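Local coordinates for protein aldehyde dehydrogenase (Trypanosoma brucei, PDB 5NNO) that probably oxidises aldehydes to carboxylic acids with NAD+ as cofactor, and binds NAD together with a benzoxaborole aldehyde, at residues Gly119-Ile124 with Ala144-Val149; Ile150-Leu155 with Ile178-Val183; Asp195-Thr200 with His216-Thr221. One frame throughout, in Å; residues are numbered along the deposited sequence.

Interaction 1 of 3, residues Gly119-Ile124 with Ala144-Val149; sequences GVVLVI and AGNTAV. With NAD (nicotinamide-adenine-dinucleotide), chain C.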
loop_
_atom_site.group_PDB
_atom_site.type_symbol
_atom_site.label_atom_id
_atom_site.label_comp_id
_atom_site.label_asym_id
_atom_site.label_seq_id
_atom_site.Cartn_x
_atom_site.Cartn_y
_atom_site.Cartn_z
ATOM N N GLY A 119 4.363 -1.497 14.256
ATOM C CA GLY A 119 4.852 -2.481 15.227
ATOM C C GLY A 119 6.240 -2.943 14.928
ATOM O O GLY A 119 7.200 -2.173 15.111
ATOM N N VAL A 120 6.365 -4.185 14.454
ATOM C CA VAL A 120 7.669 -4.755 14.073
ATOM C C VAL A 120 7.856 -4.861 12.545
ATOM O O VAL A 120 7.110 -5.568 11.851
ATOM C CB VAL A 120 7.900 -6.133 14.712
ATOM C CG1 VAL A 120 9.367 -6.568 14.561
ATOM C CG2 VAL A 120 7.518 -6.097 16.183
ATOM N N VAL A 121 8.891 -4.192 12.053
ATOM C CA VAL A 121 9.161 -4.086 10.610
ATOM C C VAL A 121 10.302 -5.031 10.221
ATOM O O VAL A 121 11.294 -5.094 10.946
ATOM C CB VAL A 121 9.478 -2.626 10.273
ATOM C CG1 VAL A 121 9.927 -2.464 8.839
ATOM C CG2 VAL A 121 8.239 -1.774 10.512
ATOM N N LEU A 122 10.140 -5.781 9.112
ATOM C CA LEU A 122 11.238 -6.587 8.522
ATOM C C LEU A 122 11.824 -5.935 7.280
ATOM O O LEU A 122 11.090 -5.604 6.340
ATOM C CB LEU A 122 10.793 -7.998 8.132
ATOM C CG LEU A 122 11.867 -8.873 7.455
ATOM C CD1 LEU A 122 12.987 -9.213 8.428
ATOM C CD2 LEU A 122 11.280 -10.161 6.882
ATOM N N VAL A 123 13.152 -5.804 7.250
ATOM C CA VAL A 123 13.863 -5.286 6.080
ATOM C C VAL A 123 14.661 -6.444 5.566
ATOM O O VAL A 123 15.448 -7.037 6.309
ATOM C CB VAL A 123 14.769 -4.124 6.444
ATOM C CG1 VAL A 123 15.498 -3.619 5.204
ATOM C CG2 VAL A 123 13.934 -3.012 7.053
ATOM N N ILE A 124 14.412 -6.793 4.311
ATOM C CA ILE A 124 15.217 -7.753 3.606
ATOM C C ILE A 124 16.018 -6.936 2.579
ATOM O O ILE A 124 15.472 -6.074 1.869
ATOM C CB ILE A 124 14.357 -8.833 2.951
ATOM C CG1 ILE A 124 13.714 -9.714 4.046
ATOM C CG2 ILE A 124 15.177 -9.683 1.989
ATOM C CD1 ILE A 124 12.493 -10.480 3.575
ATOM N N ALA A 144 9.432 6.222 12.473
ATOM C CA ALA A 144 7.975 6.097 12.607
ATOM C C ALA A 144 7.529 5.392 13.901
ATOM O O ALA A 144 6.355 5.036 14.045
ATOM C CB ALA A 144 7.419 5.368 11.392
ATOM N N GLY A 145 8.465 5.171 14.818
ATOM C CA GLY A 145 8.195 4.488 16.088
ATOM C C GLY A 145 8.069 2.980 16.022
ATOM O O GLY A 145 7.556 2.379 16.946
ATOM N N ASN A 146 8.538 2.344 14.952
ATOM C CA ASN A 146 8.584 0.876 14.916
ATOM C C ASN A 146 9.864 0.360 15.595
ATOM O O ASN A 146 10.816 1.113 15.813
ATOM C CB ASN A 146 8.517 0.355 13.482
ATOM C CG ASN A 146 7.270 0.802 12.747
ATOM O OD1 ASN A 146 6.218 0.157 12.839
ATOM N ND2 ASN A 146 7.380 1.905 11.996
ATOM N N THR A 147 9.845 -0.916 15.963
ATOM C CA THR A 147 11.065 -1.692 16.186
ATOM C C THR A 147 11.272 -2.515 14.909
ATOM O O THR A 147 10.358 -2.608 14.075
ATOM C CB THR A 147 10.982 -2.610 17.429
ATOM O OG1 THR A 147 10.046 -3.656 17.220
ATOM C CG2 THR A 147 10.612 -1.828 18.651
ATOM N N ALA A 148 12.461 -3.100 14.748
ATOM C CA ALA A 148 12.872 -3.644 13.418
ATOM C C ALA A 148 13.713 -4.928 13.448
ATOM O O ALA A 148 14.409 -5.208 14.415
ATOM C CB ALA A 148 13.573 -2.563 12.596
ATOM N N VAL A 149 13.582 -5.721 12.386
ATOM C CA VAL A 149 14.483 -6.855 12.117
ATOM C C VAL A 149 15.033 -6.637 10.724
ATOM O O VAL A 149 14.303 -6.209 9.808
ATOM C CB VAL A 149 13.778 -8.222 12.218
ATOM C CG1 VAL A 149 14.753 -9.364 11.970
ATOM C CG2 VAL A 149 13.142 -8.399 13.600
HETATM P PA NAD C . 18.523 -11.421 -4.481
HETATM O O1A NAD C . 18.204 -12.683 -5.261
HETATM O O2A NAD C . 19.859 -11.210 -3.792
HETATM O O5B NAD C . 17.350 -11.255 -3.380
HETATM C C5B NAD C . 17.380 -10.279 -2.334
HETATM C C4B NAD C . 17.115 -10.908 -0.963
HETATM O O4B NAD C . 16.185 -11.993 -1.104
HETATM C C3B NAD C . 18.365 -11.456 -0.263
HETATM O O3B NAD C . 18.460 -10.961 1.082
HETATM C C2B NAD C . 18.193 -12.962 -0.263
HETATM O O2B NAD C . 18.677 -13.555 0.947
HETATM C C1B NAD C . 16.681 -13.134 -0.405
HETATM N N9A NAD C . 16.260 -14.383 -1.087
HETATM C C8A NAD C . 16.787 -14.983 -2.180
HETATM N N7A NAD C . 16.111 -16.133 -2.470
HETATM C C5A NAD C . 15.132 -16.262 -1.549
HETATM C C6A NAD C . 14.050 -17.222 -1.250
HETATM N N6A NAD C . 13.886 -18.298 -2.026
HETATM N N1A NAD C . 13.243 -17.000 -0.191
HETATM C C2A NAD C . 13.397 -15.920 0.599
HETATM N N3A NAD C . 14.360 -15.004 0.387
HETATM C C4A NAD C . 15.239 -15.116 -0.645
HETATM O O3 NAD C . 18.313 -10.205 -5.507
HETATM P PN NAD C . 19.145 -10.215 -6.889
HETATM O O1N NAD C . 18.511 -11.195 -7.855
HETATM O O2N NAD C . 20.608 -10.389 -6.582
HETATM O O5D NAD C . 18.813 -8.727 -7.412
HETATM C C5D NAD C . 17.616 -8.657 -8.174
HETATM C C4D NAD C . 17.018 -7.281 -8.337
HETATM O O4D NAD C . 17.099 -6.407 -7.212
HETATM C C3D NAD C . 17.691 -6.545 -9.466
HETATM O O3D NAD C . 17.091 -6.980 -10.682
HETATM C C2D NAD C . 17.424 -5.099 -9.115
HETATM O O2D NAD C . 16.654 -4.482 -10.141
HETATM C C1D NAD C . 16.698 -5.154 -7.761
HETATM N N1N NAD C . 17.050 -4.004 -6.934
HETATM C C2N NAD C . 16.140 -3.033 -6.697
HETATM C C3N NAD C . 16.479 -1.905 -5.938
HETATM C C7N NAD C . 15.508 -0.797 -5.639
HETATM O O7N NAD C . 15.626 -0.191 -4.589
HETATM N N7N NAD C . 14.545 -0.485 -6.505
HETATM C C4N NAD C . 17.768 -1.810 -5.428
HETATM C C5N NAD C . 18.677 -2.822 -5.681
HETATM C C6N NAD C . 18.295 -3.913 -6.444
#
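N146 holds its CG anti to its own carbonyl carbon (chi1 -58°), which swings the amide toward G119, just ahead of strand 120-124, where OD1 takes the N-H of G119 at 2.9 Å. That bond is almost straight, 176° at the hydrogen, and the donor lies in the plane of the amide carbonyl. On the same amide, CG is packed against the CG2 methyl of V121 at 3.5 Å, a branch that sits beside the V121 backbone N because CG1 takes the anti place (chi1 173°). The amide has further partners: OD1 also receives the N-H of L118, and ND2 donates to the carbonyls of A141 and F453, so its rotation is fixed from both ends.

Beyond N146 the backbones run as a parallel ladder. T147 N binds G119 O, V121 N binds T147 O, V149 N binds V121 O at 2.8 Å, and V123 N binds V149 O. The pairs V120-T147, V121-A148 and L122-V149 are in register, and the strand axes approach to 4.6 Å. On the face carrying V120, T147, L122 and V149, the CD1 branch of L122 meets CG1 of V149 at 4.0 Å, and V120 CG2 lies 3.7 Å from T147 OG1, a hydroxyl whose hydrogen bond goes to C24 O of helix 16-29. On the other face, V121 and A148 pack on helix 132-143, the crossover of this beta-alpha-beta unit of the Rossmann-like NAD-binding domain. At the C-terminal end of strand 120-124, I124 CG2 reaches NAD O3B at 3.6 Å.

Chemically, then, a buried amide whose oxygen and nitrogen both have hydrogen-bond partners adds a side-chain bond just ahead of the first backbone rung, while mostly apolar side chains pack on both faces.

Interaction 2 of 3, residues Ile150-Leu155 with Ile178-Val183; sequences IKPSEL and IVNGGV. With NAD (nicotinamide-adenine-dinucleotide), chain C.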
loop_
_atom_site.group_PDB
_atom_site.type_symbol
_atom_site.label_atom_id
_atom_site.label_comp_id
_atom_site.label_asym_id
_atom_site.label_seq_id
_atom_site.Cartn_x
_atom_site.Cartn_y
_atom_site.Cartn_z
ATOM N N ILE A 150 16.339 -6.880 10.575
ATOM C CA ILE A 150 17.026 -6.683 9.297
ATOM C C ILE A 150 17.654 -7.986 8.837
ATOM O O ILE A 150 18.196 -8.740 9.642
ATOM C CB ILE A 150 18.062 -5.548 9.343
ATOM C CG1 ILE A 150 19.352 -5.966 10.084
ATOM C CG2 ILE A 150 17.409 -4.302 9.935
ATOM C CD1 ILE A 150 20.373 -4.864 10.264
ATOM N N LYS A 151 17.574 -8.236 7.527
ATOM C CA LYS A 151 18.128 -9.433 6.932
ATOM C C LYS A 151 19.093 -9.001 5.822
ATOM O O LYS A 151 18.662 -8.714 4.712
ATOM C CB LYS A 151 16.993 -10.324 6.409
ATOM C CG LYS A 151 17.268 -11.825 6.487
ATOM C CD LYS A 151 18.490 -12.267 5.702
ATOM C CE LYS A 151 18.325 -12.083 4.215
ATOM N NZ LYS A 151 19.558 -12.579 3.554
ATOM N N PRO A 152 20.401 -8.908 6.133
ATOM C CA PRO A 152 21.385 -8.556 5.082
ATOM C C PRO A 152 21.552 -9.601 4.003
ATOM O O PRO A 152 21.494 -10.804 4.262
ATOM C CB PRO A 152 22.702 -8.369 5.855
ATOM C CG PRO A 152 22.275 -8.089 7.275
ATOM C CD PRO A 152 21.016 -8.897 7.475
ATOM N N SER A 153 21.729 -9.143 2.774
ATOM C CA SER A 153 22.087 -10.052 1.696
ATOM C C SER A 153 23.334 -10.853 2.053
ATOM O O SER A 153 24.266 -10.311 2.610
ATOM C CB SER A 153 22.338 -9.297 0.409
ATOM O OG SER A 153 22.577 -10.221 -0.650
ATOM N N GLU A 154 23.302 -12.143 1.735
ATOM C CA GLU A 154 24.427 -13.058 1.929
ATOM C C GLU A 154 25.450 -12.941 0.789
ATOM O O GLU A 154 26.606 -13.375 0.929
ATOM C CB GLU A 154 23.925 -14.500 2.009
ATOM C CG GLU A 154 23.670 -15.230 0.682
ATOM C CD GLU A 154 22.318 -14.929 0.051
ATOM O OE1 GLU A 154 21.725 -13.855 0.287
ATOM O OE2 GLU A 154 21.851 -15.771 -0.721
ATOM N N LEU A 155 24.993 -12.389 -0.336
ATOM C CA LEU A 155 25.856 -12.111 -1.472
ATOM C C LEU A 155 26.679 -10.820 -1.291
ATOM O O LEU A 155 27.304 -10.387 -2.246
ATOM C CB LEU A 155 25.037 -12.055 -2.796
ATOM C CG LEU A 155 24.402 -13.343 -3.358
ATOM C CD1 LEU A 155 23.978 -13.119 -4.820
ATOM C CD2 LEU A 155 25.301 -14.589 -3.273
ATOM N N ILE A 178 18.947 -8.782 14.210
ATOM C CA ILE A 178 19.698 -9.215 13.013
ATOM C C ILE A 178 19.553 -10.699 12.727
ATOM O O ILE A 178 19.747 -11.512 13.607
ATOM C CB ILE A 178 21.217 -8.886 13.084
ATOM C CG1 ILE A 178 21.440 -7.416 13.468
ATOM C CG2 ILE A 178 21.881 -9.190 11.733
ATOM C CD1 ILE A 178 22.888 -7.058 13.698
ATOM N N VAL A 179 19.240 -11.029 11.469
ATOM C CA VAL A 179 19.151 -12.408 10.967
ATOM C C VAL A 179 20.058 -12.526 9.749
ATOM O O VAL A 179 19.837 -11.823 8.781
ATOM C CB VAL A 179 17.688 -12.750 10.552
ATOM C CG1 VAL A 179 17.606 -14.060 9.784
ATOM C CG2 VAL A 179 16.788 -12.811 11.792
ATOM N N ASN A 180 21.046 -13.423 9.774
ATOM C CA ASN A 180 21.938 -13.637 8.598
ATOM C C ASN A 180 21.743 -15.037 8.000
ATOM O O ASN A 180 21.452 -16.014 8.711
ATOM C CB ASN A 180 23.429 -13.413 8.939
ATOM C CG ASN A 180 23.853 -11.936 8.861
ATOM O OD1 ASN A 180 23.740 -11.294 7.817
ATOM N ND2 ASN A 180 24.349 -11.406 9.965
ATOM N N GLY A 181 21.937 -15.120 6.686
ATOM C CA GLY A 181 21.767 -16.347 5.919
ATOM C C GLY A 181 21.105 -16.088 4.582
ATOM O O GLY A 181 20.747 -14.952 4.277
ATOM N N GLY A 182 20.962 -17.151 3.794
ATOM C CA GLY A 182 20.430 -17.081 2.430
ATOM C C GLY A 182 18.971 -17.486 2.397
ATOM O O GLY A 182 18.144 -16.935 3.136
ATOM N N VAL A 183 18.663 -18.491 1.584
ATOM C CA VAL A 183 17.270 -18.925 1.360
ATOM C C VAL A 183 16.565 -19.541 2.598
ATOM O O VAL A 183 15.375 -19.295 2.817
ATOM C CB VAL A 183 17.192 -19.894 0.148
ATOM C CG1 VAL A 183 15.782 -20.500 -0.027
ATOM C CG2 VAL A 183 17.625 -19.177 -1.106
HETATM P PA NAD C . 18.523 -11.421 -4.481
HETATM O O1A NAD C . 18.204 -12.683 -5.261
HETATM O O2A NAD C . 19.859 -11.210 -3.792
HETATM O O5B NAD C . 17.350 -11.255 -3.380
HETATM C C5B NAD C . 17.380 -10.279 -2.334
HETATM C C4B NAD C . 17.115 -10.908 -0.963
HETATM O O4B NAD C . 16.185 -11.993 -1.104
HETATM C C3B NAD C . 18.365 -11.456 -0.263
HETATM O O3B NAD C . 18.460 -10.961 1.082
HETATM C C2B NAD C . 18.193 -12.962 -0.263
HETATM O O2B NAD C . 18.677 -13.555 0.947
HETATM C C1B NAD C . 16.681 -13.134 -0.405
HETATM N N9A NAD C . 16.260 -14.383 -1.087
HETATM C C8A NAD C . 16.787 -14.983 -2.180
HETATM N N7A NAD C . 16.111 -16.133 -2.470
HETATM C C5A NAD C . 15.132 -16.262 -1.549
HETATM C C6A NAD C . 14.050 -17.222 -1.250
HETATM N N6A NAD C . 13.886 -18.298 -2.026
HETATM N N1A NAD C . 13.243 -17.000 -0.191
HETATM C C2A NAD C . 13.397 -15.920 0.599
HETATM N N3A NAD C . 14.360 -15.004 0.387
HETATM C C4A NAD C . 15.239 -15.116 -0.645
HETATM O O3 NAD C . 18.313 -10.205 -5.507
HETATM P PN NAD C . 19.145 -10.215 -6.889
HETATM O O1N NAD C . 18.511 -11.195 -7.855
HETATM O O2N NAD C . 20.608 -10.389 -6.582
HETATM O O5D NAD C . 18.813 -8.727 -7.412
HETATM C C5D NAD C . 17.616 -8.657 -8.174
HETATM C C4D NAD C . 17.018 -7.281 -8.337
HETATM O O4D NAD C . 17.099 -6.407 -7.212
HETATM C C3D NAD C . 17.691 -6.545 -9.466
HETATM O O3D NAD C . 17.091 -6.980 -10.682
HETATM C C2D NAD C . 17.424 -5.099 -9.115
HETATM O O2D NAD C . 16.654 -4.482 -10.141
HETATM C C1D NAD C . 16.698 -5.154 -7.761
HETATM N N1N NAD C . 17.050 -4.004 -6.934
HETATM C C2N NAD C . 16.140 -3.033 -6.697
HETATM C C3N NAD C . 16.479 -1.905 -5.938
HETATM C C7N NAD C . 15.508 -0.797 -5.639
HETATM O O7N NAD C . 15.626 -0.191 -4.589
HETATM N N7N NAD C . 14.545 -0.485 -6.505
HETATM C C4N NAD C . 17.768 -1.810 -5.428
HETATM C C5N NAD C . 18.677 -2.822 -5.681
HETATM C C6N NAD C . 18.295 -3.913 -6.444
#
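K151 carries the polar part of this contact: its NZ donates to G181 O across the gap at 2.8 Å, nearly in line with that carbonyl (C=O...N angle 171°). The same ammonium shares its three hydrogens among four oxygens, the others being P152 O, approached from above the carbonyl plane, and the ribose hydroxyls NAD O2B, at 2.9 Å, and NAD O3B, the longest at 3.2 Å and poorly directed. Bends at chi2 (-60°) and chi3 fold the chain back to bring NZ among them. E154 OE1 accepts from NAD O2B at 3.1 Å, so that one hydroxyl is gripped by an amine and a carboxylate together; the nearby carboxylate and the carbonyls would probably stabilise the positive charge of K151.

The backbone adds a single hydrogen bond between the segments, V179 N to I150 O, where I150 pairs with I178 in parallel register. After K151 on one side and I178 on the other, the segments leave the sheet and run on as two loops at the C-terminal ends of strands 147-151 and 176-178. This is where a Rossmann-like fold receives its dinucleotide, and an acidic residue gripping the adenosine ribose is a feature of many NAD-dependent enzymes of that fold. The second loop leads through G182, the N-cap of helix 183-190, to V183, whose methyls touch the adenine.

Van der Waals contacts close the remainder. CG and CD of K151 each lie 3.4 Å from V179 O, and V179 CG1 meets K151 CG at an oblique crossing. P152 and N180 cross at about a right angle, CG 3.6 Å from OD1; the amide's other end, ND2, is held by T164 OG1. I150 CG1 and I178 CG1 pack at 4.2 Å, and on E154 the OE2 oxygen rests against G182 CA.

Interaction 3 of 3, residues Asp195-Thr200 with His216-Thr221; sequences DHILYT and HLTPVT. With NAD (nicotinamide-adenine-dinucleotide), chain C.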
loop_
_atom_site.group_PDB
_atom_site.type_symbol
_atom_site.label_atom_id
_atom_site.label_comp_id
_atom_site.label_asym_id
_atom_site.label_seq_id
_atom_site.Cartn_x
_atom_site.Cartn_y
_atom_site.Cartn_z
ATOM N N ASP A 195 4.523 -6.432 11.108
ATOM C CA ASP A 195 3.492 -5.443 10.728
ATOM C C ASP A 195 3.804 -4.641 9.437
ATOM O O ASP A 195 2.929 -3.929 8.938
ATOM C CB ASP A 195 3.243 -4.495 11.895
ATOM C CG ASP A 195 2.884 -5.239 13.138
ATOM O OD1 ASP A 195 1.724 -5.707 13.201
ATOM O OD2 ASP A 195 3.781 -5.431 14.000
ATOM N N HIS A 196 5.026 -4.756 8.908
ATOM C CA HIS A 196 5.349 -4.330 7.550
ATOM C C HIS A 196 6.671 -5.000 7.094
ATOM O O HIS A 196 7.629 -5.138 7.883
ATOM C CB HIS A 196 5.511 -2.792 7.476
ATOM C CG HIS A 196 5.329 -2.219 6.106
ATOM N ND1 HIS A 196 4.095 -1.796 5.652
ATOM C CD2 HIS A 196 6.198 -1.974 5.097
ATOM C CE1 HIS A 196 4.203 -1.342 4.421
ATOM N NE2 HIS A 196 5.470 -1.429 4.065
ATOM N N ILE A 197 6.724 -5.424 5.834
ATOM C CA ILE A 197 7.942 -5.958 5.260
ATOM C C ILE A 197 8.365 -4.986 4.169
ATOM O O ILE A 197 7.540 -4.558 3.358
ATOM C CB ILE A 197 7.800 -7.369 4.639
ATOM C CG1 ILE A 197 7.490 -8.392 5.710
ATOM C CG2 ILE A 197 9.097 -7.776 3.910
ATOM C CD1 ILE A 197 6.976 -9.705 5.155
ATOM N N LEU A 198 9.646 -4.628 4.168
ATOM C CA LEU A 198 10.234 -3.939 3.032
ATOM C C LEU A 198 11.271 -4.854 2.396
ATOM O O LEU A 198 12.217 -5.318 3.056
ATOM C CB LEU A 198 10.857 -2.593 3.419
ATOM C CG LEU A 198 11.206 -1.734 2.185
ATOM C CD1 LEU A 198 11.247 -0.256 2.545
ATOM C CD2 LEU A 198 12.488 -2.147 1.464
ATOM N N TYR A 199 11.077 -5.125 1.114
ATOM C CA TYR A 199 11.937 -6.050 0.408
ATOM C C TYR A 199 12.520 -5.366 -0.813
ATOM O O TYR A 199 11.803 -4.680 -1.539
ATOM C CB TYR A 199 11.183 -7.316 0.050
ATOM C CG TYR A 199 11.837 -8.156 -0.994
ATOM C CD1 TYR A 199 12.901 -8.983 -0.691
ATOM C CD2 TYR A 199 11.405 -8.094 -2.308
ATOM C CE1 TYR A 199 13.517 -9.744 -1.658
ATOM C CE2 TYR A 199 12.009 -8.866 -3.294
ATOM C CZ TYR A 199 13.056 -9.702 -2.955
ATOM O OH TYR A 199 13.662 -10.454 -3.953
ATOM N N THR A 200 13.827 -5.551 -1.001
ATOM C CA THR A 200 14.513 -5.168 -2.199
ATOM C C THR A 200 15.092 -6.452 -2.764
ATOM O O THR A 200 15.606 -7.271 -2.014
ATOM C CB THR A 200 15.608 -4.140 -1.876
ATOM O OG1 THR A 200 15.019 -3.011 -1.223
ATOM C CG2 THR A 200 16.303 -3.667 -3.149
ATOM N N HIS A 216 0.061 -13.774 7.278
ATOM C CA HIS A 216 -0.227 -12.893 8.426
ATOM C C HIS A 216 -0.875 -11.540 8.050
ATOM O O HIS A 216 -0.893 -10.609 8.869
ATOM C CB HIS A 216 1.064 -12.586 9.201
ATOM C CG HIS A 216 1.876 -13.788 9.585
ATOM N ND1 HIS A 216 1.430 -14.731 10.498
ATOM C CD2 HIS A 216 3.131 -14.160 9.241
ATOM C CE1 HIS A 216 2.359 -15.661 10.652
ATOM N NE2 HIS A 216 3.406 -15.326 9.913
ATOM N N LEU A 217 -1.371 -11.429 6.819
ATOM C CA LEU A 217 -1.846 -10.157 6.240
ATOM C C LEU A 217 -0.892 -8.943 6.414
ATOM O O LEU A 217 -1.316 -7.840 6.744
ATOM C CB LEU A 217 -3.257 -9.843 6.759
ATOM C CG LEU A 217 -4.334 -10.833 6.307
ATOM C CD1 LEU A 217 -5.590 -10.741 7.194
ATOM C CD2 LEU A 217 -4.688 -10.627 4.842
ATOM N N THR A 218 0.394 -9.166 6.208
ATOM C CA THR A 218 1.376 -8.110 6.406
ATOM C C THR A 218 1.525 -7.222 5.154
ATOM O O THR A 218 1.825 -7.732 4.062
ATOM C CB THR A 218 2.737 -8.705 6.760
ATOM O OG1 THR A 218 2.630 -9.386 7.999
ATOM C CG2 THR A 218 3.804 -7.651 6.888
ATOM N N PRO A 219 1.350 -5.889 5.313
ATOM C CA PRO A 219 1.582 -5.018 4.152
ATOM C C PRO A 219 3.073 -5.030 3.745
ATOM O O PRO A 219 3.957 -5.043 4.614
ATOM C CB PRO A 219 1.134 -3.624 4.636
ATOM C CG PRO A 219 1.234 -3.691 6.129
ATOM C CD PRO A 219 0.932 -5.120 6.501
ATOM N N VAL A 220 3.285 -5.057 2.426
ATOM C CA VAL A 220 4.591 -5.128 1.814
ATOM C C VAL A 220 4.848 -3.844 1.061
ATOM O O VAL A 220 3.911 -3.218 0.539
ATOM C CB VAL A 220 4.764 -6.323 0.850
ATOM C CG1 VAL A 220 4.745 -7.636 1.600
ATOM C CG2 VAL A 220 3.736 -6.331 -0.256
ATOM N N THR A 221 6.120 -3.452 1.074
ATOM C CA THR A 221 6.699 -2.510 0.164
ATOM C C THR A 221 7.828 -3.280 -0.580
ATOM O O THR A 221 8.762 -3.783 0.039
ATOM C CB THR A 221 7.247 -1.269 0.910
ATOM O OG1 THR A 221 6.144 -0.478 1.375
ATOM C CG2 THR A 221 8.120 -0.408 -0.009
HETATM P PA NAD C . 18.523 -11.421 -4.481
HETATM O O1A NAD C . 18.204 -12.683 -5.261
HETATM O O2A NAD C . 19.859 -11.210 -3.792
HETATM O O5B NAD C . 17.350 -11.255 -3.380
HETATM C C5B NAD C . 17.380 -10.279 -2.334
HETATM C C4B NAD C . 17.115 -10.908 -0.963
HETATM O O4B NAD C . 16.185 -11.993 -1.104
HETATM C C3B NAD C . 18.365 -11.456 -0.263
HETATM O O3B NAD C . 18.460 -10.961 1.082
HETATM C C2B NAD C . 18.193 -12.962 -0.263
HETATM O O2B NAD C . 18.677 -13.555 0.947
HETATM C C1B NAD C . 16.681 -13.134 -0.405
HETATM N N9A NAD C . 16.260 -14.383 -1.087
HETATM C C8A NAD C . 16.787 -14.983 -2.180
HETATM N N7A NAD C . 16.111 -16.133 -2.470
HETATM C C5A NAD C . 15.132 -16.262 -1.549
HETATM C C6A NAD C . 14.050 -17.222 -1.250
HETATM N N6A NAD C . 13.886 -18.298 -2.026
HETATM N N1A NAD C . 13.243 -17.000 -0.191
HETATM C C2A NAD C . 13.397 -15.920 0.599
HETATM N N3A NAD C . 14.360 -15.004 0.387
HETATM C C4A NAD C . 15.239 -15.116 -0.645
HETATM O O3 NAD C . 18.313 -10.205 -5.507
HETATM P PN NAD C . 19.145 -10.215 -6.889
HETATM O O1N NAD C . 18.511 -11.195 -7.855
HETATM O O2N NAD C . 20.608 -10.389 -6.582
HETATM O O5D NAD C . 18.813 -8.727 -7.412
HETATM C C5D NAD C . 17.616 -8.657 -8.174
HETATM C C4D NAD C . 17.018 -7.281 -8.337
HETATM O O4D NAD C . 17.099 -6.407 -7.212
HETATM C C3D NAD C . 17.691 -6.545 -9.466
HETATM O O3D NAD C . 17.091 -6.980 -10.682
HETATM C C2D NAD C . 17.424 -5.099 -9.115
HETATM O O2D NAD C . 16.654 -4.482 -10.141
HETATM C C1D NAD C . 16.698 -5.154 -7.761
HETATM N N1N NAD C . 17.050 -4.004 -6.934
HETATM C C2N NAD C . 16.140 -3.033 -6.697
HETATM C C3N NAD C . 16.479 -1.905 -5.938
HETATM C C7N NAD C . 15.508 -0.797 -5.639
HETATM O O7N NAD C . 15.626 -0.191 -4.589
HETATM N N7N NAD C . 14.545 -0.485 -6.505
HETATM C C4N NAD C . 17.768 -1.810 -5.428
HETATM C C5N NAD C . 18.677 -2.822 -5.681
HETATM C C6N NAD C . 18.295 -3.913 -6.444
#
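H196 meets P219 and T221 along its whole side chain. CB lies 4.0 Å from P219 O, and CG, roughly anti to the backbone N (chi1 -158°), has the same oxygen at 3.5 Å; that carbonyl sits over one ring face, offset toward the rim, without bonding to it. ND1 packs on P219 CG at 3.5 Å, CD2 lies near P219 O, and CE1 near both T221 OG1 and P219 O. At the far edge, close to the ring plane, NE2 shares a 2.9 Å hydrogen bond with T221 OG1 at 167°; either partner could be the donor.

P219 O accepts from I197 N, and T221 N to I197 O and Y199 N to T221 O (2.9 Å) continue the parallel ladder. L198 CG meets T221 CG2, while T218 CG2 rests on I197 CG1.

Further along, Y199 presents its ring edge to NAD O4B, and T200 CG2 lies 3.3 Å from the nicotinamide C4N. Helix 203-215 links the two strands as a beta-alpha-beta unit and packs on I197, Y199 and V220; strand 110-124 flanks strand 196-200, T452 of helix 447-452 touches H196 and T221, and P219 meets M441 of the second subunit.

Along the chain the three contacts follow in series, none nesting or crossing. Interaction 1 closes the loop over helix 132-143; strand 147-151 then runs straight into interaction 2, which closes the loop through helix 157-170; after helix 183-190, interaction 3 closes over helix 203-215. All three belong to one sheet. V123 O to K151 N, 2.7 Å, probably bonds interaction 1 to interaction 2, and L122 O to L198 N, 2.8 Å, probably bonds it to interaction 3, placing strand 110-124 between strands 147-151 and 196-200. Interactions 2 and 3 do not touch, their nearest atoms about 7 Å apart, yet both reach NAD, as does interaction 1.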